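Local coordinates for protein chemotaxis transducer (Pseudomonas aeruginosa, PDB 6GCV) that probably senses nitrate through its periplasmic PilJ-type ligand-binding domain and relays the signal for chemotaxis, at residues Pro18-Val23 against Ser131-Arg136; Arg28-Lys33 against Ala52-Gln57; Ala63-Gly68 against Arg72-Met77; Asp101-Pro106 against Val110-Phe115. One frame throughout, in Å; residues are numbered along the deposited sequence. Where two conformers were deposited one is given.

Interaction 1: residues Pro18-Val23 against Ser131-Arg136; sequences PETINV and SLMSAR
Met133 reaches from helix 112-137 to helix 18-42 and lays its terminal methyl CE against Thr20 CG2, 3.6 Å away. The two side chains cross at about a right angle. The methionine chain runs straight through chi2 and then bends at chi3 (66°), and this last turn carries CE to the threonine methyl. Nearer its root, Met133 CB packs on Ile21 CD1 at 3.8 Å; here the two side chains slide past each other in opposite directions. Ile21 CD1 also comes within 3.9 Å of Ser134 OG, so that the end of the isoleucine rests between the neighbouring residues 133 and 134. The serine hydroxyl itself bonds weakly to Val130 O one turn back.

Thr20 has two faces. With CG2 anti to the backbone N, its methyl is given to Met133, while OG1 hydrogen-bonds to Ser17 OG and Ser75 N and ties the start of the helix to nearby loops. On helix 18-42, Asn22 ND2 donates to the syn side of Glu19 OE1 at 3.1 Å, 23° out of the carboxylate plane, and Asn22 OD1 receives Arg28 NH1 of the second subunit.

The short segments run almost antiparallel, with a signed crossing angle of -164° and their axes 10.4 Å apart. Leu65 and Ile82, from the two middle helices, also touch Met133, which therefore contacts all three other helices. Such packing of the first helix on the last, close to both chain ends, is characteristic of an antiparallel four-helix bundle, as in PilJ-type sensor domains.

Interaction 2: residues Arg28-Lys33 against Ala52-Gln57; sequences RMLSQK and AATIAQ. With NO3 (nitrate ion), chain D.
Lys33 and Thr54 meet aslant: the lysine runs extended over the threonine and then turns at chi4 (-86°), bringing NZ to donate a hydrogen bond to Thr54 OG1 at 2.9 Å. Its methylene carbons lie along the same threonine, with Lys33 CG 4.0 Å from Thr54 CG2. Glu37, a sodium ligand, joins both ends, pairing with Lys33 NZ in a salt bridge and with Thr54 OG1 in a hydrogen bond. Leu30 divides its methyls: CD2 presses on Thr54 CG2 at 3.8 Å, while CD1 meets Gln57 CB. This is antiparallel packing of helices 18-42 and 48-67 within the four-helix bundle, their short axes 9.4 Å apart.

Arg28 is turned to another side of its helix, where a nitrate ion sits at the edge of the guanidinium, close to its plane. Arg28 NH2 points almost straight (179°) at nitrate O1, 2.9 Å away, whereas Arg28 NE, which also bonds Gly25 O, reaches nitrate O3 by a more bent bond (134°). Met29 CB approaches nitrate O2 at 3.3 Å, and Arg28 NH2 of the second subunit also bonds the ion, a dimer-interface placement consistent with the protein's role as a nitrate receptor.

Interaction 3: residues Ala63-Gly68 against Arg72-Met77; sequences ADLDAG and RNVSRM. With ACT (acetate ion), chain F.
Arg72 opens the return from the helix by pairing with Asp64: NH1 donates to Asp64 OD2 at 2.9 Å, a salt bridge that uses the anti lone pair of the carboxylate. The planes of carboxylate and guanidinium stand 71° apart, and the acid meets the guanidinium edge through OD2, while Asn69 ND2 holds OD1. The chain of Arg72 is extended from CG to NE, and NE points at an acetate ion, with 2.8 Å between Arg72 NE and acetate OXT. Ser61 OG takes a further bond from NH1.

At Asn73 the backbone has positive phi (64°); Asn73 and Val74 both face Asn69, which makes a G1 beta bulge in the linker between helices 48-67 and 80-103. Val74 then turns its CG1 to the helix, 3.6 Å from Asp64 O and also against Leu65 CD2. Its carbonyl receives a CA-H...O contact, with Gly68 CA 3.4 Å from Val74 O. Gly68 leaves the helix with positive phi (79°), bringing its bare CA against the linker.

Ser75 contributes its carbonyl: one water donates to both Leu65 O and Ser75 O, bridging the last helical turn to the linker, and accepts a weak bond from Met77 N. Arg76 lies alongside the end of the helix, its CD 3.4 Å from Asp66 O and its CB 3.7 Å from Gly68 N. Met77 turns the end of its side chain from the segment toward Ile82 and Met133.

Interaction 4: residues Asp101-Pro106 against Val110-Phe115; sequences DQVAQP and VDLRGF
Val103 sets its CG2 methyl over the face of the Phe115 ring, 3.8 Å from the centroid and only 13° off the ring normal, a CH-pi contact. The two side chains cross at about a right angle. Phe115 CG is anti to its backbone N (chi1 172°), which carries the ring back across to helix 80-103. The same Val103 methyl also touches Leu112 CD2 and Val110 CG1, both more loosely at 4.4 Å. Val110 CG1 packs closer on Gln102 CB, 3.7 Å away, at the margin of the contact.

A second shell positions these groups. Met99, Leu100 and Ala35 line the phenylalanine, and Leu39 lies against Val103. The start of helix 112-137 is set by Asp111 at the N-cap: its OD1 accepts from Gly114 N at 3.0 Å, met from well above the carboxylate plane (73° out of it). On the other side of the turn, Gln105 NE2 folds back to Asp101 O, 3.1 Å away, and Ser108 OG bonds to the carbonyls of Gln102 and Gln105. Arg42 NH1 donates a hydrogen bond to Val103 O. Ala45 of the second subunit packs on Leu112, and Gln40 NE2 of that subunit bonds to its carbonyl.

This is the hairpin-like connection of the third and fourth helices of the bundle. Its chemistry is divided: apolar carbon joins the two segments, while polar groups shape the turn, and the Asp111 charge would be expected to interact favourably with the N-terminal end of helix 112-137.

How the interactions relate
Interactions 1 and 4 lie on opposite sides of the chain's centre, their own centres about 31 Å apart, and share helix 112-137; both are largely apolar across the segments. Interaction 2, nearest the middle, uses helix 18-42 as does interaction 1, but adds a lysine bond, and its first segment carries the nitrate at the subunit interface. Interaction 3 touches interaction 1 at the same end of the bundle; it is the largest in buried area and the one whose two segments are joined to each other by a salt bridge and a bridging water, where a loop folds back on the end of helix 48-67. All four are partly buried. The second subunit reaches interactions 1, 2 and 4, whereas no other chain of the assembly touches interaction 3.

Interaction 1: residues Pro18-Val23 against Ser131-Arg136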
loop_
_atom_site.group_PDB
_atom_site.type_symbol
_atom_site.label_atom_id
_atom_site.label_comp_id
_atom_site.label_asym_id
_atom_site.label_seq_id
_atom_site.Cartn_x
_atom_site.Cartn_y
_atom_site.Cartn_z
ATOM N N PRO A 18 -13.218 0.917 13.071
ATOM C CA PRO A 18 -12.069 1.465 12.358
ATOM C C PRO A 18 -11.205 0.373 11.754
ATOM O O PRO A 18 -10.625 0.586 10.688
ATOM C CB PRO A 18 -11.302 2.219 13.449
ATOM C CG PRO A 18 -12.338 2.584 14.446
ATOM C CD PRO A 18 -13.356 1.468 14.432
ATOM N N GLU A 19 -11.094 -0.772 12.436
ATOM C CA GLU A 19 -10.276 -1.858 11.925
ATOM C C GLU A 19 -10.800 -2.369 10.571
ATOM O O GLU A 19 -10.020 -2.803 9.728
ATOM C CB GLU A 19 -10.170 -2.973 12.951
ATOM C CG GLU A 19 -9.503 -4.248 12.459
ATOM C CD GLU A 19 -8.051 -4.159 12.101
ATOM O OE1 GLU A 19 -7.461 -3.080 11.998
ATOM O OE2 GLU A 19 -7.487 -5.260 11.881
ATOM N N THR A 20 -12.120 -2.308 10.348
ATOM C CA THR A 20 -12.665 -2.730 9.049
ATOM C C THR A 20 -12.069 -1.876 7.912
ATOM O O THR A 20 -11.632 -2.387 6.876
ATOM C CB THR A 20 -14.202 -2.649 9.031
ATOM O OG1 THR A 20 -14.725 -3.425 10.116
ATOM C CG2 THR A 20 -14.782 -3.127 7.743
ATOM N N ILE A 21 -12.053 -0.563 8.129
ATOM C CA ILE A 21 -11.510 0.369 7.147
ATOM C C ILE A 21 -9.977 0.212 7.029
ATOM O O ILE A 21 -9.415 0.301 5.942
ATOM C CB ILE A 21 -11.931 1.826 7.451
ATOM C CG1 ILE A 21 -13.453 1.984 7.417
ATOM C CG2 ILE A 21 -11.268 2.806 6.491
ATOM C CD1 ILE A 21 -14.091 1.659 6.091
ATOM N N ASN A 22 -9.314 -0.035 8.152
ATOM C CA ASN A 22 -7.876 -0.293 8.144
ATOM C C ASN A 22 -7.509 -1.493 7.281
ATOM O O ASN A 22 -6.590 -1.429 6.458
ATOM C CB ASN A 22 -7.335 -0.484 9.553
ATOM C CG ASN A 22 -5.844 -0.663 9.580
ATOM O OD1 ASN A 22 -5.125 0.116 8.957
ATOM N ND2 ASN A 22 -5.367 -1.704 10.241
ATOM N N VAL A 23 -8.250 -2.590 7.458
ATOM C CA VAL A 23 -7.984 -3.810 6.724
ATOM C C VAL A 23 -8.226 -3.604 5.226
ATOM O O VAL A 23 -7.422 -4.040 4.393
ATOM C CB VAL A 23 -8.800 -4.967 7.321
ATOM C CG1 VAL A 23 -8.895 -6.154 6.402
ATOM C CG2 VAL A 23 -8.218 -5.372 8.661
ATOM N N SER A 131 -13.316 3.598 -0.729
ATOM C CA SER A 131 -14.189 4.776 -0.854
ATOM C C SER A 131 -15.645 4.416 -0.614
ATOM O O SER A 131 -16.362 5.140 0.099
ATOM C CB SER A 131 -14.048 5.388 -2.236
ATOM O OG SER A 131 -12.761 5.964 -2.398
ATOM N N LEU A 132 -16.104 3.325 -1.209
ATOM C CA LEU A 132 -17.507 2.923 -1.009
ATOM C C LEU A 132 -17.778 2.560 0.448
ATOM O O LEU A 132 -18.846 2.878 1.008
ATOM C CB LEU A 132 -17.848 1.737 -1.904
ATOM C CG LEU A 132 -17.891 2.022 -3.398
ATOM C CD1 LEU A 132 -18.022 0.691 -4.128
ATOM C CD2 LEU A 132 -19.040 2.927 -3.776
ATOM N N MET A 133 -16.835 1.853 1.054
ATOM C CA MET A 133 -16.968 1.470 2.476
ATOM C C MET A 133 -17.036 2.691 3.369
ATOM O O MET A 133 -17.902 2.770 4.242
ATOM C CB MET A 133 -15.841 0.551 2.903
ATOM C CG MET A 133 -15.932 -0.831 2.273
ATOM S SD MET A 133 -14.460 -1.838 2.590
ATOM C CE MET A 133 -14.569 -2.067 4.353
ATOM N N SER A 134 -16.165 3.662 3.106
ATOM C CA SER A 134 -16.135 4.867 3.916
ATOM C C SER A 134 -17.388 5.702 3.725
ATOM O O SER A 134 -17.902 6.271 4.668
ATOM C CB SER A 134 -14.897 5.692 3.587
ATOM O OG SER A 134 -13.786 5.010 4.060
ATOM N N ALA A 135 -17.888 5.760 2.498
ATOM C CA ALA A 135 -19.101 6.526 2.234
ATOM C C ALA A 135 -20.277 6.001 3.077
ATOM O O ALA A 135 -21.017 6.724 3.586
ATOM C CB ALA A 135 -19.458 6.488 0.759
ATOM N N ARG A 136 -20.308 4.636 3.107
ATOM C CA ARG A 136 -21.434 4.018 3.852
ATOM C C ARG A 136 -21.223 4.173 5.351
ATOM O O ARG A 136 -22.167 4.425 6.085
ATOM C CB ARG A 136 -21.525 2.526 3.503
ATOM C CG ARG A 136 -22.554 1.709 4.266
ATOM C CD ARG A 136 -23.919 2.354 4.396
ATOM N NE ARG A 136 -24.826 1.401 5.013
ATOM C CZ ARG A 136 -24.980 1.270 6.319
ATOM N NH1 ARG A 136 -24.339 2.090 7.136
ATOM N NH2 ARG A 136 -25.809 0.354 6.796
#

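Interaction 2: residues Arg28-Lys33 against Ala52-Gln57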
loop_
_atom_site.group_PDB
_atom_site.type_symbol
_atom_site.label_atom_id
_atom_site.label_comp_id
_atom_site.label_asym_id
_atom_site.label_seq_id
_atom_site.Cartn_x
_atom_site.Cartn_y
_atom_site.Cartn_z
ATOM N N ARG A 28 -4.726 -2.184 -0.374
ATOM C CA ARG A 28 -4.071 -1.333 -1.359
ATOM C C ARG A 28 -2.557 -1.497 -1.268
ATOM O O ARG A 28 -1.865 -1.765 -2.266
ATOM C CB ARG A 28 -4.428 0.142 -1.150
ATOM C CG ARG A 28 -5.926 0.455 -1.212
ATOM C CD ARG A 28 -6.214 1.937 -1.014
ATOM N NE ARG A 28 -5.824 2.372 0.330
ATOM C CZ ARG A 28 -6.229 3.524 0.878
ATOM N NH1 ARG A 28 -7.076 4.305 0.229
ATOM N NH2 ARG A 28 -5.831 3.858 2.103
ATOM N N MET A 29 -2.042 -1.382 -0.062
ATOM C CA MET A 29 -0.615 -1.561 0.173
ATOM C C MET A 29 -0.156 -2.966 -0.213
ATOM O O MET A 29 0.889 -3.110 -0.872
ATOM C CB MET A 29 -0.303 -1.274 1.633
ATOM C CG MET A 29 1.147 -1.442 2.026
ATOM S SD MET A 29 1.624 -3.159 2.371
ATOM C CE MET A 29 0.734 -3.447 3.872
ATOM N N LEU A 30 -0.928 -3.979 0.205
ATOM C CA LEU A 30 -0.462 -5.334 -0.035
ATOM C C LEU A 30 -0.335 -5.616 -1.530
ATOM O O LEU A 30 0.595 -6.317 -1.957
ATOM C CB LEU A 30 -1.374 -6.349 0.647
ATOM C CG LEU A 30 -1.325 -6.333 2.181
ATOM C CD1 LEU A 30 -2.478 -7.109 2.757
ATOM C CD2 LEU A 30 -0.020 -6.871 2.728
ATOM N N SER A 31 -1.267 -5.093 -2.321
ATOM C CA SER A 31 -1.185 -5.291 -3.758
ATOM C C SER A 31 0.139 -4.809 -4.336
ATOM O O SER A 31 0.632 -5.376 -5.307
ATOM C CB SER A 31 -2.382 -4.624 -4.461
ATOM O OG SER A 31 -2.260 -3.204 -4.568
ATOM N N GLN A 32 0.659 -3.733 -3.766
ATOM C CA GLN A 32 1.913 -3.159 -4.238
ATOM C C GLN A 32 3.147 -3.894 -3.662
ATOM O O GLN A 32 4.127 -4.119 -4.373
ATOM C CB GLN A 32 1.942 -1.661 -3.926
ATOM C CG GLN A 32 0.757 -0.930 -4.516
ATOM C CD GLN A 32 0.680 -1.106 -5.992
ATOM O OE1 GLN A 32 1.521 -0.552 -6.696
ATOM N NE2 GLN A 32 -0.281 -1.905 -6.473
ATOM N N LYS A 33 3.058 -4.247 -2.388
ATOM C CA LYS A 33 4.133 -5.025 -1.753
ATOM C C LYS A 33 4.389 -6.334 -2.477
ATOM O O LYS A 33 5.545 -6.716 -2.713
ATOM C CB LYS A 33 3.810 -5.240 -0.263
ATOM C CG LYS A 33 4.904 -5.962 0.525
ATOM C CD LYS A 33 4.601 -5.914 2.016
ATOM C CE LYS A 33 5.744 -6.497 2.831
ATOM N NZ LYS A 33 5.582 -7.961 2.937
ATOM N N ALA A 52 4.766 -15.296 -0.624
ATOM C CA ALA A 52 3.657 -16.111 -0.158
ATOM C C ALA A 52 2.976 -15.489 1.021
ATOM O O ALA A 52 1.741 -15.505 1.109
ATOM C CB ALA A 52 4.101 -17.535 0.149
ATOM N N ALA A 53 3.754 -15.002 1.981
ATOM C CA ALA A 53 3.152 -14.427 3.176
ATOM C C ALA A 53 2.322 -13.185 2.868
ATOM O O ALA A 53 1.249 -12.973 3.457
ATOM C CB ALA A 53 4.232 -14.132 4.185
ATOM N N THR A 54 2.808 -12.341 1.961
ATOM C CA THR A 54 2.065 -11.129 1.583
ATOM C C THR A 54 0.753 -11.471 0.880
ATOM O O THR A 54 -0.309 -10.895 1.172
ATOM C CB THR A 54 2.937 -10.204 0.709
ATOM O OG1 THR A 54 4.149 -9.951 1.434
ATOM C CG2 THR A 54 2.225 -8.935 0.407
ATOM N N ILE A 55 0.817 -12.427 -0.041
ATOM C CA ILE A 55 -0.380 -12.906 -0.722
ATOM C C ILE A 55 -1.372 -13.475 0.305
ATOM O O ILE A 55 -2.562 -13.193 0.232
ATOM C CB ILE A 55 -0.020 -13.936 -1.800
ATOM C CG1 ILE A 55 0.740 -13.247 -2.939
ATOM C CG2 ILE A 55 -1.254 -14.659 -2.302
ATOM C CD1 ILE A 55 1.304 -14.168 -3.968
ATOM N N ALA A 56 -0.879 -14.231 1.279
ATOM C CA ALA A 56 -1.740 -14.801 2.315
ATOM C C ALA A 56 -2.402 -13.726 3.151
ATOM O O ALA A 56 -3.586 -13.829 3.479
ATOM C CB ALA A 56 -0.975 -15.768 3.203
ATOM N N GLN A 57 -1.670 -12.653 3.464
ATOM C CA GLN A 57 -2.296 -11.539 4.217
ATOM C C GLN A 57 -3.449 -10.930 3.407
ATOM O O GLN A 57 -4.528 -10.623 3.957
ATOM C CB GLN A 57 -1.269 -10.480 4.568
ATOM C CG GLN A 57 -0.246 -10.846 5.596
ATOM C CD GLN A 57 -0.752 -10.874 7.018
ATOM O OE1 GLN A 57 -1.932 -10.670 7.333
ATOM N NE2 GLN A 57 0.173 -11.160 7.909
HETATM N N NO3 D . -3.252 1.638 2.829
HETATM O O1 NO3 D . -4.110 2.061 3.624
HETATM O O2 NO3 D . -2.306 0.858 3.238
HETATM O O3 NO3 D . -3.204 1.934 1.590
#

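Interaction 3: residues Ala63-Gly68 against Arg72-Met77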
loop_
_atom_site.group_PDB
_atom_site.type_symbol
_atom_site.label_atom_id
_atom_site.label_comp_id
_atom_site.label_asym_id
_atom_site.label_seq_id
_atom_site.Cartn_x
_atom_site.Cartn_y
_atom_site.Cartn_z
ATOM N N ALA A 63 -11.117 -12.502 2.672
ATOM C CA ALA A 63 -12.124 -13.391 3.238
ATOM C C ALA A 63 -12.785 -12.749 4.455
ATOM O O ALA A 63 -14.007 -12.871 4.642
ATOM C CB ALA A 63 -11.502 -14.731 3.598
ATOM N N ASP A 64 -12.017 -12.047 5.282
ATOM C CA ASP A 64 -12.577 -11.346 6.416
ATOM C C ASP A 64 -13.574 -10.273 5.999
ATOM O O ASP A 64 -14.593 -10.070 6.673
ATOM C CB ASP A 64 -11.464 -10.741 7.271
ATOM C CG ASP A 64 -10.618 -11.787 8.003
ATOM O OD1 ASP A 64 -11.098 -12.925 8.201
ATOM O OD2 ASP A 64 -9.489 -11.427 8.439
ATOM N N LEU A 65 -13.262 -9.528 4.937
ATOM C CA LEU A 65 -14.172 -8.492 4.446
ATOM C C LEU A 65 -15.438 -9.109 3.845
ATOM O O LEU A 65 -16.523 -8.519 3.940
ATOM C CB LEU A 65 -13.458 -7.613 3.417
ATOM C CG LEU A 65 -12.338 -6.714 3.974
ATOM C CD1 LEU A 65 -11.467 -6.178 2.863
ATOM C CD2 LEU A 65 -12.931 -5.580 4.770
ATOM N N ASP A 66 -15.315 -10.298 3.258
ATOM C CA ASP A 66 -16.467 -10.952 2.651
ATOM C C ASP A 66 -17.407 -11.555 3.693
ATOM O O ASP A 66 -18.622 -11.540 3.516
ATOM C CB ASP A 66 -16.009 -12.104 1.766
ATOM C CG ASP A 66 -15.426 -11.663 0.433
ATOM O OD1 ASP A 66 -15.622 -10.518 -0.024
ATOM O OD2 ASP A 66 -14.768 -12.517 -0.206
ATOM N N ALA A 67 -16.842 -12.123 4.757
ATOM C CA ALA A 67 -17.610 -12.894 5.741
ATOM C C ALA A 67 -17.762 -12.259 7.108
ATOM O O ALA A 67 -18.616 -12.673 7.894
ATOM C CB ALA A 67 -16.999 -14.269 5.902
ATOM N N GLY A 68 -16.956 -11.237 7.372
ATOM C CA GLY A 68 -16.791 -10.727 8.716
ATOM C C GLY A 68 -15.857 -11.596 9.503
ATOM O O GLY A 68 -15.691 -12.797 9.200
ATOM N N ARG A 72 -11.155 -10.539 14.773
ATOM C CA ARG A 72 -10.312 -9.496 14.211
ATOM C C ARG A 72 -10.986 -8.119 14.189
ATOM O O ARG A 72 -10.361 -7.117 13.852
ATOM C CB ARG A 72 -9.911 -9.885 12.795
ATOM C CG ARG A 72 -8.715 -9.133 12.270
ATOM C CD ARG A 72 -8.381 -9.550 10.843
ATOM N NE ARG A 72 -7.157 -8.899 10.404
ATOM C CZ ARG A 72 -6.706 -8.884 9.151
ATOM N NH1 ARG A 72 -7.400 -9.449 8.180
ATOM N NH2 ARG A 72 -5.598 -8.236 8.856
ATOM N N ASN A 73 -12.260 -8.074 14.554
ATOM C CA ASN A 73 -13.035 -6.836 14.558
ATOM C C ASN A 73 -13.184 -6.259 13.155
ATOM O O ASN A 73 -13.033 -5.029 12.954
ATOM C CB ASN A 73 -12.456 -5.810 15.536
ATOM C CG ASN A 73 -13.428 -4.722 15.901
ATOM O OD1 ASN A 73 -13.013 -3.643 16.327
ATOM N ND2 ASN A 73 -14.723 -4.971 15.711
ATOM N N VAL A 74 -13.431 -7.142 12.198
ATOM C CA VAL A 74 -13.744 -6.744 10.837
ATOM C C VAL A 74 -15.209 -7.032 10.593
ATOM O O VAL A 74 -15.654 -8.180 10.686
ATOM C CB VAL A 74 -12.871 -7.480 9.797
ATOM C CG1 VAL A 74 -13.309 -7.172 8.377
ATOM C CG2 VAL A 74 -11.398 -7.122 9.973
ATOM N N SER A 75 -15.952 -5.986 10.278
ATOM C CA SER A 75 -17.391 -6.065 9.992
ATOM C C SER A 75 -17.655 -6.551 8.560
ATOM O O SER A 75 -16.978 -6.119 7.637
ATOM C CB SER A 75 -18.013 -4.647 10.149
ATOM O OG SER A 75 -17.637 -4.003 11.381
ATOM N N ARG A 76 -18.673 -7.392 8.356
ATOM C CA ARG A 76 -19.127 -7.688 6.993
ATOM C C ARG A 76 -20.035 -6.529 6.623
ATOM O O ARG A 76 -20.942 -6.176 7.369
ATOM C CB ARG A 76 -19.891 -9.019 6.910
ATOM C CG ARG A 76 -20.382 -9.348 5.495
ATOM C CD ARG A 76 -21.247 -10.594 5.450
ATOM N NE ARG A 76 -22.375 -10.545 6.374
ATOM C CZ ARG A 76 -23.562 -10.001 6.110
ATOM N NH1 ARG A 76 -23.825 -9.443 4.930
ATOM N NH2 ARG A 76 -24.505 -10.024 7.045
ATOM N N MET A 77 -19.839 -5.949 5.445
ATOM C CA MET A 77 -20.683 -4.887 4.970
ATOM C C MET A 77 -21.478 -5.435 3.807
ATOM O O MET A 77 -20.932 -5.719 2.742
ATOM C CB MET A 77 -19.871 -3.668 4.567
ATOM C CG MET A 77 -19.047 -3.077 5.690
ATOM S SD MET A 77 -18.185 -1.520 5.240
ATOM C CE MET A 77 -19.564 -0.366 5.298
HETATM C C ACT F . -4.475 -8.680 12.456
HETATM O O ACT F . -3.302 -8.351 12.165
HETATM O OXT ACT F . -5.429 -7.864 12.398
HETATM C CH3 ACT F . -4.748 -10.105 12.862
HETATM O O HOH W 1 -16.777 -5.982 4.954
#

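Interaction 4: residues Asp101-Pro106 against Val110-Phe115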
loop_
_atom_site.group_PDB
_atom_site.type_symbol
_atom_site.label_atom_id
_atom_site.label_comp_id
_atom_site.label_asym_id
_atom_site.label_seq_id
_atom_site.Cartn_x
_atom_site.Cartn_y
_atom_site.Cartn_z
ATOM N N ASP A 101 2.753 -15.010 -9.916
ATOM C CA ASP A 101 3.431 -16.278 -9.931
ATOM C C ASP A 101 4.362 -16.404 -11.133
ATOM O O ASP A 101 5.421 -16.973 -11.020
ATOM C CB ASP A 101 2.354 -17.378 -9.988
ATOM C CG ASP A 101 2.911 -18.790 -9.943
ATOM O OD1 ASP A 101 4.142 -19.003 -9.820
ATOM O OD2 ASP A 101 2.074 -19.712 -10.027
ATOM N N GLN A 102 3.932 -15.889 -12.281
ATOM C CA GLN A 102 4.752 -15.915 -13.495
ATOM C C GLN A 102 5.909 -14.906 -13.411
ATOM O O GLN A 102 7.043 -15.232 -13.742
ATOM C CB GLN A 102 3.903 -15.616 -14.708
ATOM C CG GLN A 102 2.869 -16.699 -14.985
ATOM C CD GLN A 102 3.493 -18.063 -15.148
ATOM O OE1 GLN A 102 3.110 -19.026 -14.462
ATOM N NE2 GLN A 102 4.440 -18.171 -16.052
ATOM N N VAL A 103 5.621 -13.685 -12.974
ATOM C CA VAL A 103 6.651 -12.662 -12.839
ATOM C C VAL A 103 7.772 -13.122 -11.968
ATOM O O VAL A 103 8.946 -12.890 -12.260
ATOM C CB VAL A 103 6.039 -11.348 -12.315
ATOM C CG1 VAL A 103 7.126 -10.348 -11.888
ATOM C CG2 VAL A 103 5.140 -10.747 -13.395
ATOM N N ALA A 104 7.431 -13.788 -10.870
ATOM C CA ALA A 104 8.415 -14.202 -9.878
ATOM C C ALA A 104 9.391 -15.295 -10.355
ATOM O O ALA A 104 10.355 -15.572 -9.651
ATOM C CB ALA A 104 7.697 -14.650 -8.620
ATOM N N GLN A 105 9.099 -15.934 -11.482
ATOM C CA GLN A 105 9.950 -16.972 -12.047
ATOM C C GLN A 105 10.939 -16.331 -13.034
ATOM O O GLN A 105 10.525 -15.847 -14.081
ATOM C CB GLN A 105 9.106 -17.998 -12.782
ATOM C CG GLN A 105 8.177 -18.792 -11.900
ATOM C CD GLN A 105 7.284 -19.698 -12.687
ATOM O OE1 GLN A 105 7.758 -20.503 -13.463
ATOM N NE2 GLN A 105 6.017 -19.618 -12.454
ATOM N N PRO A 106 12.241 -16.315 -12.707
ATOM C CA PRO A 106 13.169 -15.588 -13.570
ATOM C C PRO A 106 13.171 -15.973 -15.021
ATOM O O PRO A 106 13.467 -15.141 -15.866
ATOM C CB PRO A 106 14.521 -15.812 -12.903
ATOM C CG PRO A 106 14.168 -15.983 -11.455
ATOM C CD PRO A 106 12.895 -16.793 -11.484
ATOM N N VAL A 110 6.823 -13.226 -19.762
ATOM C CA VAL A 110 5.760 -12.367 -19.234
ATOM C C VAL A 110 5.769 -11.048 -19.958
ATOM O O VAL A 110 6.740 -10.695 -20.625
ATOM C CB VAL A 110 5.906 -12.076 -17.728
ATOM C CG1 VAL A 110 5.869 -13.330 -16.904
ATOM C CG2 VAL A 110 7.193 -11.346 -17.465
ATOM N N ASP A 111 4.682 -10.305 -19.803
ATOM C CA ASP A 111 4.586 -8.931 -20.315
ATOM C C ASP A 111 4.660 -7.999 -19.110
ATOM O O ASP A 111 3.666 -7.839 -18.399
ATOM C CB ASP A 111 3.262 -8.767 -21.052
ATOM C CG ASP A 111 3.017 -7.348 -21.533
ATOM O OD1 ASP A 111 3.828 -6.449 -21.259
ATOM O OD2 ASP A 111 1.964 -7.163 -22.192
ATOM N N LEU A 112 5.835 -7.428 -18.846
ATOM C CA LEU A 112 6.001 -6.651 -17.626
ATOM C C LEU A 112 5.197 -5.342 -17.635
ATOM O O LEU A 112 4.753 -4.903 -16.604
ATOM C CB LEU A 112 7.482 -6.347 -17.353
ATOM C CG LEU A 112 8.310 -7.544 -16.916
ATOM C CD1 LEU A 112 9.759 -7.137 -16.836
ATOM C CD2 LEU A 112 7.813 -8.094 -15.579
ATOM N N ARG A 113 4.993 -4.756 -18.815
ATOM C CA ARG A 113 4.145 -3.573 -18.896
ATOM C C ARG A 113 2.690 -3.924 -18.621
ATOM O O ARG A 113 1.976 -3.187 -17.932
ATOM C CB ARG A 113 4.246 -2.899 -20.282
ATOM C CG ARG A 113 5.648 -2.485 -20.693
ATOM C CD ARG A 113 5.885 -1.049 -20.343
ATOM N NE ARG A 113 7.259 -0.629 -20.548
ATOM C CZ ARG A 113 7.702 0.512 -20.041
ATOM N NH1 ARG A 113 8.935 0.872 -20.215
ATOM N NH2 ARG A 113 6.896 1.302 -19.358
ATOM N N GLY A 114 2.252 -5.076 -19.113
ATOM C CA GLY A 114 0.907 -5.547 -18.823
ATOM C C GLY A 114 0.728 -5.813 -17.335
ATOM O O GLY A 114 -0.309 -5.503 -16.748
ATOM N N PHE A 115 1.752 -6.369 -16.707
ATOM C CA PHE A 115 1.738 -6.623 -15.273
ATOM C C PHE A 115 1.579 -5.329 -14.470
ATOM O O PHE A 115 0.764 -5.232 -13.544
ATOM C CB PHE A 115 2.997 -7.376 -14.871
ATOM C CG PHE A 115 3.161 -7.520 -13.402
ATOM C CD1 PHE A 115 2.276 -8.268 -12.661
ATOM C CD2 PHE A 115 4.205 -6.880 -12.755
ATOM C CE1 PHE A 115 2.456 -8.401 -11.309
ATOM C CE2 PHE A 115 4.385 -7.043 -11.405
ATOM C CZ PHE A 115 3.501 -7.785 -10.700
#